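Local coordinates for taurine dioxygenase (Burkholderia ambifaria, PDB 5VN6), which probably catalyses the iron-dependent oxygenation of taurine, with 2-oxoglutarate as co-substrate, at residues P188-H193 with G197-Y202. Residues are numbered along the deposited sequence; the frame is centred on the assembly and turned at random.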
loop_
_atom_site.group_PDB
_atom_site.type_symbol
_atom_site.label_atom_id
_atom_site.label_comp_id
_atom_site.label_asym_id
_atom_site.label_seq_id
_atom_site.Cartn_x
_atom_site.Cartn_y
_atom_site.Cartn_z
ATOM N N PRO A 188 18.298 16.392 -7.649
ATOM C CA PRO A 188 17.632 16.105 -8.922
ATOM C C PRO A 188 16.347 15.329 -8.670
ATOM O O PRO A 188 16.296 14.441 -7.815
ATOM C CB PRO A 188 18.651 15.248 -9.681
ATOM C CG PRO A 188 19.502 14.632 -8.594
ATOM C CD PRO A 188 19.587 15.689 -7.527
ATOM N N VAL A 189 15.308 15.677 -9.433
ATOM C CA VAL A 189 14.044 14.946 -9.381
ATOM C C VAL A 189 14.215 13.554 -9.972
ATOM O O VAL A 189 13.624 12.579 -9.488
ATOM C CB VAL A 189 12.948 15.745 -10.105
ATOM C CG1 VAL A 189 11.710 14.877 -10.358
ATOM C CG2 VAL A 189 12.580 16.998 -9.297
ATOM N N VAL A 190 15.032 13.435 -11.012
ATOM C CA VAL A 190 15.392 12.153 -11.605
ATOM C C VAL A 190 16.820 11.880 -11.174
ATOM O O VAL A 190 17.750 12.551 -11.639
ATOM C CB VAL A 190 15.275 12.177 -13.134
ATOM C CG1 VAL A 190 15.618 10.814 -13.723
ATOM C CG2 VAL A 190 13.907 12.648 -13.547
ATOM N N ARG A 191 17.006 10.936 -10.253
ATOM C CA ARG A 191 18.332 10.631 -9.735
ATOM C C ARG A 191 18.914 9.422 -10.452
ATOM O O ARG A 191 18.221 8.432 -10.701
ATOM C CB ARG A 191 18.305 10.377 -8.225
ATOM C CG ARG A 191 19.656 10.009 -7.643
ATOM C CD ARG A 191 19.551 9.605 -6.175
ATOM N NE ARG A 191 20.865 9.355 -5.588
ATOM C CZ ARG A 191 21.091 9.130 -4.296
ATOM N NH1 ARG A 191 20.080 9.123 -3.436
ATOM N NH2 ARG A 191 22.335 8.924 -3.861
ATOM N N THR A 192 20.194 9.516 -10.785
ATOM C CA THR A 192 20.931 8.410 -11.383
ATOM C C THR A 192 21.552 7.601 -10.256
ATOM O O THR A 192 22.386 8.125 -9.499
ATOM C CB THR A 192 22.027 8.913 -12.334
ATOM O OG1 THR A 192 21.435 9.586 -13.456
ATOM C CG2 THR A 192 22.874 7.740 -12.836
ATOM N N HIS A 193 21.156 6.336 -10.146
ATOM C CA HIS A 193 21.718 5.479 -9.118
ATOM C C HIS A 193 23.219 5.336 -9.347
ATOM O O HIS A 193 23.639 4.953 -10.451
ATOM C CB HIS A 193 21.050 4.107 -9.147
ATOM C CG HIS A 193 21.407 3.236 -7.988
ATOM N ND1 HIS A 193 22.663 2.691 -7.822
ATOM C CD2 HIS A 193 20.666 2.801 -6.939
ATOM C CE1 HIS A 193 22.682 1.960 -6.720
ATOM N NE2 HIS A 193 21.480 2.008 -6.166
ATOM N N GLY A 197 23.527 2.869 -12.411
ATOM C CA GLY A 197 23.134 3.733 -13.502
ATOM C C GLY A 197 21.644 3.835 -13.741
ATOM O O GLY A 197 21.229 4.586 -14.632
ATOM N N GLU A 198 20.822 3.112 -12.977
ATOM C CA GLU A 198 19.381 3.183 -13.149
ATOM C C GLU A 198 18.863 4.550 -12.729
ATOM O O GLU A 198 19.384 5.176 -11.803
ATOM C CB GLU A 198 18.682 2.109 -12.307
ATOM C CG GLU A 198 18.967 0.685 -12.720
ATOM C CD GLU A 198 18.605 -0.289 -11.629
ATOM O OE1 GLU A 198 19.047 -0.071 -10.475
ATOM O OE2 GLU A 198 17.868 -1.258 -11.909
ATOM N N LYS A 199 17.800 4.998 -13.390
ATOM C CA LYS A 199 17.163 6.243 -12.994
ATOM C C LYS A 199 16.137 5.996 -11.888
ATOM O O LYS A 199 15.413 4.997 -11.902
ATOM C CB LYS A 199 16.538 6.934 -14.205
ATOM C CG LYS A 199 17.598 7.451 -15.199
ATOM C CD LYS A 199 16.960 8.331 -16.284
ATOM C CE LYS A 199 17.974 8.727 -17.358
ATOM N NZ LYS A 199 17.353 9.584 -18.414
ATOM N N VAL A 200 16.130 6.896 -10.905
ATOM C CA VAL A 200 15.294 6.804 -9.716
ATOM C C VAL A 200 14.400 8.035 -9.671
ATOM O O VAL A 200 14.889 9.161 -9.785
ATOM C CB VAL A 200 16.148 6.714 -8.436
ATOM C CG1 VAL A 200 15.250 6.471 -7.198
ATOM C CG2 VAL A 200 17.207 5.636 -8.579
ATOM N N LEU A 201 13.099 7.830 -9.500
ATOM C CA LEU A 201 12.223 8.954 -9.195
ATOM C C LEU A 201 12.487 9.400 -7.759
ATOM O O LEU A 201 12.127 8.702 -6.801
ATOM C CB LEU A 201 10.759 8.580 -9.423
ATOM C CG LEU A 201 9.737 9.673 -9.091
ATOM C CD1 LEU A 201 10.002 10.974 -9.884
ATOM C CD2 LEU A 201 8.296 9.156 -9.312
ATOM N N TYR A 202 13.110 10.573 -7.612
ATOM C CA TYR A 202 13.667 10.999 -6.332
ATOM C C TYR A 202 12.963 12.227 -5.745
ATOM O O TYR A 202 13.600 13.245 -5.442
ATOM C CB TYR A 202 15.180 11.256 -6.510
ATOM C CG TYR A 202 15.921 11.234 -5.202
ATOM C CD1 TYR A 202 16.593 12.355 -4.743
ATOM C CD2 TYR A 202 15.928 10.081 -4.407
ATOM C CE1 TYR A 202 17.255 12.348 -3.535
ATOM C CE2 TYR A 202 16.571 10.069 -3.191
ATOM C CZ TYR A 202 17.243 11.215 -2.765
ATOM O OH TYR A 202 17.903 11.229 -1.566
#
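The carbonyl O of Arg-191 takes the hydrogen of Val-200 N at 2.6 Å, the shortest polar bond between 188-193 and 197-202, and it also receives the CA-H of Lys-199. The bond has a mate, for Arg-191 N returns a hydrogen to Val-200 O at 2.8 Å. The two residues thus form an antiparallel hydrogen-bonded pair, and they illustrate how a hairpin sorts its side chains: Arg-191 and Val-200 share one face of the sheet, while Val-190, Thr-192, Lys-199 and Leu-201 occupy the other.

On the first of these faces Arg-191 runs beside Tyr-202, both pointing the same way. With CG anti to the backbone N (chi1 178°) and the chain stretched out as far as NE, the arginine lays its CD over the centre of the phenol ring, a CH-pi contact 4.0 Å from CD to the ring centroid. The guanidinium follows in a cation-pi contact, its plane turned 74° from the ring; its NH2 makes a weak, long ion pair with Asp-287. At the edge of the ring, in its plane, sits Pro-188 O. The side chain of Tyr-202 is about 12 Å from the bound magnesium ion. On the other face Val-190 CG1 rests against Lys-199 CD at 3.8 Å, and Tyr-142 of helix 138-143 touches both side chains.

Towards the turn, His-193 N gives a nearly straight bond (173°) to Glu-198 O, while Gly-197 N reaches His-193 O at 2.9 Å, less directly. The imidazole is held on two sides: ND1 accepts from the turn amides of Glu-195 and Thr-196, and NE2 bonds Asp-260, tying the turn to strand 256-260. The whole is a beta hairpin at the margin of a four-stranded antiparallel sheet, with strand 199-201 outermost within the chain.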